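Local coordinates for protein Mn transporter subunit (Synechocystis sp. PCC 6803, PDB 3UJP) that probably binds manganese(II) outside the cytoplasmic membrane and hands it to a membrane transporter for uptake into the cell, at residues Ala165-Tyr168 and Ser169-Lys173; Gln227-Thr230 and Val231-Val235; Phe244-Ser247 and Thr248-Asp251; Leu285-Leu288 and Glu289-Arg293. All coordinates share one frame; numbering follows the deposited sequence.

Interaction 1: residues Ala165-Tyr168 and Ser169-Lys173; sequences AAVY and SEQLK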
loop_
_atom_site.group_PDB
_atom_site.type_symbol
_atom_site.label_atom_id
_atom_site.label_comp_id
_atom_site.label_asym_id
_atom_site.label_seq_id
_atom_site.Cartn_x
_atom_site.Cartn_y
_atom_site.Cartn_z
ATOM N N ALA A 165 -3.932 8.035 -16.902
ATOM C CA ALA A 165 -3.853 9.460 -17.188
ATOM C C ALA A 165 -5.031 9.847 -18.063
ATOM O O ALA A 165 -5.686 10.856 -17.830
ATOM C CB ALA A 165 -2.548 9.795 -17.874
ATOM N N ALA A 166 -5.290 9.025 -19.078
ATOM C CA ALA A 166 -6.470 9.161 -19.931
ATOM C C ALA A 166 -7.737 9.370 -19.099
ATOM O O ALA A 166 -8.428 10.390 -19.223
ATOM C CB ALA A 166 -6.613 7.914 -20.801
ATOM N N VAL A 167 -8.035 8.381 -18.259
ATOM C CA VAL A 167 -9.188 8.415 -17.374
ATOM C C VAL A 167 -9.153 9.609 -16.406
ATOM O O VAL A 167 -10.166 10.224 -16.147
ATOM C CB VAL A 167 -9.310 7.095 -16.582
ATOM C CG1 VAL A 167 -10.277 7.227 -15.407
ATOM C CG2 VAL A 167 -9.710 5.978 -17.499
ATOM N N TYR A 168 -7.996 9.955 -15.860
ATOM C CA TYR A 168 -7.944 11.101 -14.950
ATOM C C TYR A 168 -8.113 12.385 -15.771
ATOM O O TYR A 168 -8.862 13.273 -15.378
ATOM C CB TYR A 168 -6.649 11.098 -14.114
ATOM C CG TYR A 168 -6.748 11.878 -12.828
ATOM C CD1 TYR A 168 -7.790 11.658 -11.953
ATOM C CD2 TYR A 168 -5.792 12.840 -12.474
ATOM C CE1 TYR A 168 -7.894 12.378 -10.744
ATOM C CE2 TYR A 168 -5.891 13.572 -11.276
ATOM C CZ TYR A 168 -6.944 13.332 -10.406
ATOM O OH TYR A 168 -7.082 14.038 -9.214
ATOM N N SER A 169 -7.438 12.479 -16.914
ATOM C CA SER A 169 -7.566 13.658 -17.770
ATOM C C SER A 169 -9.034 13.902 -18.085
ATOM O O SER A 169 -9.526 15.027 -18.062
ATOM C CB SER A 169 -6.794 13.485 -19.083
ATOM O OG SER A 169 -5.391 13.522 -18.892
ATOM N N GLU A 170 -9.730 12.814 -18.379
ATOM C CA GLU A 170 -11.123 12.875 -18.758
ATOM C C GLU A 170 -12.033 13.328 -17.629
ATOM O O GLU A 170 -13.006 14.019 -17.863
ATOM C CB GLU A 170 -11.582 11.509 -19.234
ATOM C CG GLU A 170 -13.036 11.274 -18.919
ATOM C CD GLU A 170 -13.454 9.839 -19.116
ATOM O OE1 GLU A 170 -13.196 9.008 -18.208
ATOM O OE2 GLU A 170 -14.055 9.555 -20.176
ATOM N N GLN A 171 -11.736 12.914 -16.409
ATOM C CA GLN A 171 -12.566 13.290 -15.265
ATOM C C GLN A 171 -12.252 14.704 -14.816
ATOM O O GLN A 171 -13.056 15.326 -14.136
ATOM C CB GLN A 171 -12.342 12.349 -14.086
ATOM C CG GLN A 171 -12.694 10.915 -14.352
ATOM C CD GLN A 171 -12.018 10.004 -13.378
ATOM O OE1 GLN A 171 -11.288 10.468 -12.517
ATOM N NE2 GLN A 171 -12.248 8.694 -13.508
ATOM N N LEU A 172 -11.063 15.179 -15.173
ATOM C CA LEU A 172 -10.692 16.583 -15.002
ATOM C C LEU A 172 -11.537 17.500 -15.901
ATOM O O LEU A 172 -11.986 18.566 -15.452
ATOM C CB LEU A 172 -9.218 16.792 -15.350
ATOM C CG LEU A 172 -8.146 17.081 -14.304
ATOM C CD1 LEU A 172 -8.712 17.443 -12.950
ATOM C CD2 LEU A 172 -7.240 15.893 -14.201
ATOM N N LYS A 173 -11.725 17.097 -17.168
ATOM C CA LYS A 173 -12.536 17.881 -18.122
ATOM C C LYS A 173 -14.020 17.954 -17.736
ATOM O O LYS A 173 -14.640 19.016 -17.817
ATOM C CB LYS A 173 -12.320 17.408 -19.560
ATOM C CG LYS A 173 -10.839 17.483 -19.993
ATOM C CD LYS A 173 -10.410 16.258 -20.814
ATOM C CE LYS A 173 -9.444 16.638 -21.927
ATOM N NZ LYS A 173 -8.946 15.447 -22.694
#
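Two groups of Ser169 grip Ala165 O: the backbone N at 2.6 Å and the hydroxyl OG at 2.9 Å. The amide lies almost in line with the C=O bond, whereas the hydroxyl approaches from above the carbonyl plane. Swung beside its own backbone N (chi1 -71°), OG folds back onto the preceding turn and makes its hydrogen bond within the helix. One turn on, Leu172 CD2 sits over a face of the Tyr168 ring, a CH-pi contact 4.2 Å from the centroid. The amide of Gln171 approaches the same ring near its plane, OE1 lying 3.7 Å from Tyr168 CD1, with the two flat groups nearly perpendicular. Gln171 also runs alongside Val167, whose CG1 meets the amide. With an alanine in place of Gln171, Val167 CG1 and the edge of the Tyr168 ring would probably lose this neighbour. Glu170 turns to another chain, its OE1 accepting from Met89 N of the second subunit. Within the fold, helix 158-183 rests on helix 136-153 through Ser169 and Leu172 and on helix 284-296 where Tyr168, Gln171 and Leu172 meet Leu285, while Tyr168 reaches Asp43 and Asn47 of helix 39-49.

Interaction 2: residues Gln227-Thr230 and Val231-Val235; sequences QVQT and VIEEV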
loop_
_atom_site.group_PDB
_atom_site.type_symbol
_atom_site.label_atom_id
_atom_site.label_comp_id
_atom_site.label_asym_id
_atom_site.label_seq_id
_atom_site.Cartn_x
_atom_site.Cartn_y
_atom_site.Cartn_z
ATOM N N GLN A 227 -3.099 45.115 5.943
ATOM C CA GLN A 227 -3.561 44.095 5.009
ATOM C C GLN A 227 -4.982 43.653 5.319
ATOM O O GLN A 227 -5.844 43.697 4.440
ATOM C CB GLN A 227 -2.609 42.905 4.943
ATOM C CG GLN A 227 -1.424 43.118 4.000
ATOM C CD GLN A 227 -0.422 41.962 4.033
ATOM O OE1 GLN A 227 -0.206 41.342 5.078
ATOM N NE2 GLN A 227 0.185 41.667 2.888
ATOM N N VAL A 228 -5.245 43.238 6.552
ATOM C CA VAL A 228 -6.621 42.930 6.909
ATOM C C VAL A 228 -7.479 44.157 6.699
ATOM O O VAL A 228 -8.689 44.036 6.505
ATOM C CB VAL A 228 -6.761 42.531 8.344
ATOM C CG1 VAL A 228 -5.386 42.294 8.953
ATOM C CG2 VAL A 228 -7.497 43.610 9.092
ATOM N N GLN A 229 -6.845 45.332 6.740
ATOM C CA GLN A 229 -7.540 46.610 6.611
ATOM C C GLN A 229 -8.008 46.832 5.190
ATOM O O GLN A 229 -9.168 47.154 4.959
ATOM C CB GLN A 229 -6.635 47.774 7.036
ATOM C CG GLN A 229 -7.222 49.155 6.789
ATOM C CD GLN A 229 -8.571 49.333 7.473
ATOM O OE1 GLN A 229 -8.857 48.681 8.487
ATOM N NE2 GLN A 229 -9.418 50.214 6.918
ATOM N N THR A 230 -7.084 46.671 4.250
ATOM C CA THR A 230 -7.382 46.752 2.828
ATOM C C THR A 230 -8.514 45.811 2.482
ATOM O O THR A 230 -9.391 46.143 1.695
ATOM C CB THR A 230 -6.176 46.343 1.967
ATOM O OG1 THR A 230 -5.111 47.308 2.097
ATOM C CG2 THR A 230 -6.596 46.211 0.501
ATOM N N VAL A 231 -8.490 44.627 3.067
ATOM C CA VAL A 231 -9.559 43.677 2.834
ATOM C C VAL A 231 -10.889 44.171 3.430
ATOM O O VAL A 231 -11.955 43.959 2.855
ATOM C CB VAL A 231 -9.206 42.301 3.399
ATOM C CG1 VAL A 231 -10.442 41.421 3.489
ATOM C CG2 VAL A 231 -8.123 41.663 2.545
ATOM N N ILE A 232 -10.832 44.830 4.579
ATOM C CA ILE A 232 -12.054 45.339 5.192
ATOM C C ILE A 232 -12.696 46.422 4.307
ATOM O O ILE A 232 -13.908 46.625 4.345
ATOM C CB ILE A 232 -11.799 45.799 6.658
ATOM C CG1 ILE A 232 -11.961 44.603 7.593
ATOM C CG2 ILE A 232 -12.749 46.890 7.070
ATOM C CD1 ILE A 232 -11.593 44.860 9.031
ATOM N N GLU A 233 -11.893 47.091 3.481
ATOM C CA GLU A 233 -12.428 48.153 2.639
ATOM C C GLU A 233 -12.907 47.630 1.294
ATOM O O GLU A 233 -13.948 48.059 0.821
ATOM C CB GLU A 233 -11.444 49.314 2.482
ATOM C CG GLU A 233 -10.358 49.149 1.424
ATOM C CD GLU A 233 -9.156 50.068 1.690
ATOM O OE1 GLU A 233 -9.050 50.585 2.832
ATOM O OE2 GLU A 233 -8.322 50.271 0.768
ATOM N N GLU A 234 -12.191 46.697 0.707
ATOM C CA GLU A 234 -12.627 46.136 -0.548
ATOM C C GLU A 234 -13.940 45.422 -0.367
ATOM O O GLU A 234 -14.746 45.358 -1.274
ATOM C CB GLU A 234 -11.574 45.241 -1.167
ATOM C CG GLU A 234 -10.567 45.993 -1.990
ATOM C CD GLU A 234 -11.171 46.652 -3.198
ATOM O OE1 GLU A 234 -10.952 47.858 -3.416
ATOM O OE2 GLU A 234 -11.859 45.959 -3.948
ATOM N N VAL A 235 -14.168 44.846 0.796
ATOM C CA VAL A 235 -15.432 44.168 0.976
ATOM C C VAL A 235 -16.634 45.087 0.958
ATOM O O VAL A 235 -17.572 44.902 0.203
ATOM C CB VAL A 235 -15.485 43.549 2.348
ATOM C CG1 VAL A 235 -16.683 44.085 3.073
ATOM C CG2 VAL A 235 -15.556 42.068 2.265
#
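Thr230 O takes two amide donors from the following turn, Glu234 N at 3.0 Å and Glu233 N at 3.2 Å. The first is the straighter bond, with an N-H...O angle of 164°; the second comes from well above the carbonyl plane. Glu233 also lays its CG against this oxygen, because a chi1 of 83° puts CG between the backbone N and the carbonyl carbon and turns the chain back over Thr230. Its carboxylate stands across the amide of Gln229 at about a right angle, with Glu233 OE1 4.1 Å from Gln229 NE2, a proximity without a hydrogen bond. On another side of the helix, Val228 CG2 and Ile232 CD1 meet loosely at 4.3 Å. Behind these contacts, Thr230 OG1 bonds back to Lys226 O, and Gln227 OE1 accepts from Thr224 N just before helix 225-236. Phe223 and Gln256 pack on Val228, while Val257 packs on Val231 and Ile232, so the apolar side faces inward. Cohesion along these two turns therefore rests on the backbone bonds, the valines packing mainly on other parts of the chain; the polar ends of Gln229 and Glu233 probably add little more than weak electrostatics.

Interaction 3: residues Phe244-Ser247 and Thr248-Asp251; sequences FCES and TVSD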
loop_
_atom_site.group_PDB
_atom_site.type_symbol
_atom_site.label_atom_id
_atom_site.label_comp_id
_atom_site.label_asym_id
_atom_site.label_seq_id
_atom_site.Cartn_x
_atom_site.Cartn_y
_atom_site.Cartn_z
ATOM N N PHE A 244 -13.749 33.866 2.873
ATOM C CA PHE A 244 -13.153 32.566 3.171
ATOM C C PHE A 244 -11.694 32.596 3.506
ATOM O O PHE A 244 -10.968 33.475 3.063
ATOM C CB PHE A 244 -13.304 31.639 1.977
ATOM C CG PHE A 244 -14.690 31.530 1.505
ATOM C CD1 PHE A 244 -15.067 32.106 0.310
ATOM C CD2 PHE A 244 -15.638 30.897 2.278
ATOM C CE1 PHE A 244 -16.363 32.024 -0.124
ATOM C CE2 PHE A 244 -16.932 30.809 1.857
ATOM C CZ PHE A 244 -17.297 31.373 0.648
ATOM N N CYS A 245 -11.274 31.580 4.257
ATOM C CA CYS A 245 -9.867 31.320 4.545
ATOM C C CYS A 245 -9.476 30.001 3.899
ATOM O O CYS A 245 -10.257 29.417 3.138
ATOM C CB CYS A 245 -9.632 31.231 6.053
ATOM S SG CYS A 245 -8.102 31.976 6.599
ATOM N N GLU A 246 -8.266 29.531 4.198
ATOM C CA GLU A 246 -7.853 28.206 3.761
ATOM C C GLU A 246 -7.387 27.417 4.948
ATOM O O GLU A 246 -7.077 27.979 6.007
ATOM C CB GLU A 246 -6.746 28.259 2.707
ATOM C CG GLU A 246 -7.146 28.958 1.435
ATOM C CD GLU A 246 -7.180 30.442 1.613
ATOM O OE1 GLU A 246 -6.196 30.987 2.140
ATOM O OE2 GLU A 246 -8.190 31.061 1.251
ATOM N N SER A 247 -7.298 26.111 4.746
ATOM C CA SER A 247 -7.088 25.198 5.851
ATOM C C SER A 247 -5.665 25.131 6.376
ATOM O O SER A 247 -5.420 24.429 7.332
ATOM C CB SER A 247 -7.550 23.797 5.458
ATOM O OG SER A 247 -6.669 23.196 4.518
ATOM N N THR A 248 -4.728 25.849 5.762
ATOM C CA THR A 248 -3.309 25.781 6.181
ATOM C C THR A 248 -2.744 27.050 6.884
ATOM O O THR A 248 -1.605 27.035 7.370
ATOM C CB THR A 248 -2.392 25.366 4.996
ATOM O OG1 THR A 248 -2.539 26.293 3.913
ATOM C CG2 THR A 248 -2.771 23.994 4.497
ATOM N N VAL A 249 -3.553 28.118 6.953
ATOM C CA VAL A 249 -3.123 29.416 7.449
ATOM C C VAL A 249 -4.018 29.877 8.582
ATOM O O VAL A 249 -4.847 29.105 9.066
ATOM C CB VAL A 249 -3.167 30.461 6.331
ATOM C CG1 VAL A 249 -2.300 30.005 5.181
ATOM C CG2 VAL A 249 -4.595 30.654 5.855
ATOM N N SER A 250 -3.862 31.152 8.957
ATOM C CA SER A 250 -4.468 31.781 10.143
ATOM C C SER A 250 -5.869 32.351 9.885
ATOM O O SER A 250 -6.045 33.253 9.067
ATOM C CB SER A 250 -3.522 32.897 10.635
ATOM O OG SER A 250 -4.065 33.660 11.691
ATOM N N ASP A 251 -6.875 31.848 10.583
ATOM C CA ASP A 251 -8.230 32.386 10.401
ATOM C C ASP A 251 -8.403 33.724 11.124
ATOM O O ASP A 251 -9.291 34.499 10.809
ATOM C CB ASP A 251 -9.304 31.375 10.843
ATOM C CG ASP A 251 -9.205 31.020 12.333
ATOM O OD1 ASP A 251 -8.154 31.292 12.969
ATOM O OD2 ASP A 251 -10.182 30.451 12.874
HETATM O O HOH W 1 -7.316 28.772 8.665
#
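Glu246 to Val249 form a type I beta turn that carries the chain off the end of strand 242-246 and towards helix 252-256, in the carboxy-terminal half of this periplasmic metal-binding fold. The turn is open: Glu246 O and Val249 N stand 3.7 Å apart and form no hydrogen bond. A water bridges the two ends instead, donating to Glu246 O at 2.8 Å and also to Val249 O, so that the carbonyls of the turn's first and last residues share one donor molecule.

Apolar contact is made by Val249 CG2. Val249 turns this methyl between its backbone N and carbonyl carbon, with CG1 beside the N (chi1 -57°), and CG2 thereby lies 3.8 Å from Cys245 SG. Glu246 runs alongside the valine, its OE1 a van der Waals neighbour 4.1 Å from Val249 CG2.

Polar and covalent partners tie the turn and the residues flanking it to their surroundings. Cys245 is joined to Cys196 by a disulfide, and Glu246 OE1 accepts from the backbone N of Glu197, a manganese ligand; Glu246 is thus a second-shell residue that probably helps to fix the backbone at that ligand. Asp251 OD2 forms a salt bridge with Lys255 NZ in the helix that follows. The side chain of Thr248 lies about 6 Å from the manganese ion, which places the turn at the margin of the metal site.

The sulfur has a polar neighbour beyond the turn as well: Cys245 SG rests 3.5 Å from Ser250 O.

Interaction 4: residues Leu285-Leu288 and Glu289-Arg293; sequences LDLL and EYDAR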
loop_
_atom_site.group_PDB
_atom_site.type_symbol
_atom_site.label_atom_id
_atom_site.label_comp_id
_atom_site.label_asym_id
_atom_site.label_seq_id
_atom_site.Cartn_x
_atom_site.Cartn_y
_atom_site.Cartn_z
ATOM N N LEU A 285 -9.904 15.891 -7.003
ATOM C CA LEU A 285 -11.199 16.120 -7.635
ATOM C C LEU A 285 -12.241 16.614 -6.614
ATOM O O LEU A 285 -12.819 17.663 -6.803
ATOM C CB LEU A 285 -11.667 14.869 -8.378
ATOM C CG LEU A 285 -11.306 14.743 -9.861
ATOM C CD1 LEU A 285 -10.173 15.655 -10.219
ATOM C CD2 LEU A 285 -10.968 13.335 -10.245
ATOM N N ASP A 286 -12.465 15.905 -5.514
ATOM C CA ASP A 286 -13.317 16.466 -4.461
ATOM C C ASP A 286 -12.929 17.903 -4.094
ATOM O O ASP A 286 -13.797 18.698 -3.800
ATOM C CB ASP A 286 -13.343 15.591 -3.185
ATOM C CG ASP A 286 -13.928 14.196 -3.423
ATOM O OD1 ASP A 286 -13.289 13.225 -2.957
ATOM O OD2 ASP A 286 -15.008 14.061 -4.053
ATOM N N LEU A 287 -11.636 18.234 -4.104
ATOM C CA LEU A 287 -11.196 19.589 -3.733
ATOM C C LEU A 287 -11.759 20.653 -4.647
ATOM O O LEU A 287 -12.346 21.608 -4.174
ATOM C CB LEU A 287 -9.662 19.738 -3.664
ATOM C CG LEU A 287 -9.068 21.140 -3.357
ATOM C CD1 LEU A 287 -7.891 21.050 -2.388
ATOM C CD2 LEU A 287 -8.661 21.944 -4.607
ATOM N N LEU A 288 -11.578 20.509 -5.954
ATOM C CA LEU A 288 -12.204 21.457 -6.869
ATOM C C LEU A 288 -13.750 21.486 -6.685
ATOM O O LEU A 288 -14.282 22.513 -6.297
ATOM C CB LEU A 288 -11.777 21.189 -8.301
ATOM C CG LEU A 288 -10.265 21.149 -8.452
ATOM C CD1 LEU A 288 -9.864 20.386 -9.724
ATOM C CD2 LEU A 288 -9.651 22.567 -8.389
ATOM N N GLU A 289 -14.462 20.379 -6.921
ATOM C CA GLU A 289 -15.891 20.314 -6.578
ATOM C C GLU A 289 -16.245 21.105 -5.289
ATOM O O GLU A 289 -17.015 22.053 -5.330
ATOM C CB GLU A 289 -16.385 18.861 -6.426
ATOM C CG GLU A 289 -16.685 18.054 -7.698
ATOM C CD GLU A 289 -17.683 16.896 -7.434
ATOM O OE1 GLU A 289 -18.248 16.823 -6.313
ATOM O OE2 GLU A 289 -17.912 16.053 -8.335
ATOM N N TYR A 290 -15.702 20.700 -4.145
ATOM C CA TYR A 290 -15.988 21.377 -2.878
ATOM C C TYR A 290 -15.767 22.883 -2.971
ATOM O O TYR A 290 -16.663 23.669 -2.690
ATOM C CB TYR A 290 -15.114 20.821 -1.738
ATOM C CG TYR A 290 -15.466 21.355 -0.355
ATOM C CD1 TYR A 290 -16.591 20.892 0.324
ATOM C CD2 TYR A 290 -14.682 22.311 0.271
ATOM C CE1 TYR A 290 -16.924 21.363 1.580
ATOM C CE2 TYR A 290 -15.004 22.782 1.535
ATOM C CZ TYR A 290 -16.133 22.310 2.182
ATOM O OH TYR A 290 -16.463 22.786 3.435
ATOM N N ASP A 291 -14.555 23.265 -3.359
ATOM C CA ASP A 291 -14.112 24.655 -3.343
ATOM C C ASP A 291 -15.079 25.600 -4.043
ATOM O O ASP A 291 -15.330 26.717 -3.574
ATOM C CB ASP A 291 -12.756 24.757 -4.029
ATOM C CG ASP A 291 -11.616 24.862 -3.052
ATOM O OD1 ASP A 291 -10.497 25.113 -3.532
ATOM O OD2 ASP A 291 -11.833 24.704 -1.829
ATOM N N ALA A 292 -15.601 25.157 -5.179
ATOM C CA ALA A 292 -16.476 25.984 -5.986
ATOM C C ALA A 292 -17.891 25.945 -5.426
ATOM O O ALA A 292 -18.560 26.974 -5.325
ATOM C CB ALA A 292 -16.449 25.520 -7.448
ATOM N N ARG A 293 -18.360 24.764 -5.051
ATOM C CA ARG A 293 -19.680 24.702 -4.459
ATOM C C ARG A 293 -19.784 25.694 -3.297
ATOM O O ARG A 293 -20.630 26.568 -3.331
ATOM C CB ARG A 293 -20.067 23.274 -4.075
ATOM C CG ARG A 293 -21.031 22.610 -5.078
ATOM C CD ARG A 293 -20.907 21.081 -5.101
ATOM N NE ARG A 293 -20.738 20.535 -3.759
ATOM C CZ ARG A 293 -20.001 19.468 -3.456
ATOM N NH1 ARG A 293 -19.912 19.069 -2.196
ATOM N NH2 ARG A 293 -19.349 18.800 -4.404
#
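Leu287 lies alongside Asp291, both side chains pointing the same way, with Leu287 CD2 3.8 Å from Asp291 OD1. The leucine extends CG opposite its backbone N (chi1 177°), and its branch reaches the carboxylate of the next turn. Leu287 O receives Asp291 N in a 2.9 Å backbone hydrogen bond. Met134 packs against both side chains, while Asp291 OD2 accepts from Tyr270 N. Replacing Asp291 by an alanine would probably leave the Tyr270 N-H without this acceptor and Leu287 CD2 without its carboxylate neighbour. On another face of helix 284-296, Arg293 NH2 forms a salt bridge with Glu289 OE1 at 3.0 Å, although the position of that oxygen is doubtful. The carboxylate meets the guanidinium at its edge, in plane. Asp286 and Glu152 of the second subunit bring further acids near Glu289, and a cacodylate ion, probably from the crystallisation liquor, lies beside Asp286 and Glu289. The two faces thus differ in chemistry: Asp291 uses its buried acid to hold a neighbouring loop amide, whereas acids are gathered by the subunit contact, an arrangement that Arg293 may partly offset.

The four interactions follow one another in series along the chain. Interactions 1 and 4 belong to different helices, 158-183 and 284-296, which touch through Tyr168, Gln171, Leu172 and Leu285; both also meet the second subunit. Helix 158-183 probably corresponds to the long helix linking the two lobes in this transporter family. Interaction 2, on helix 225-236, lies on the opposite side of the chain's centre from interaction 1, their centres 39 Å apart. Interaction 3 ends strand 242-246, the next element after that helix. Its centre is 16 Å from those of interactions 2 and 4, with nearest atoms about 8 and 6 Å away. Interaction 3 thus probably serves the manganese site, whereas interactions 1 and 4 lie at the subunit contact.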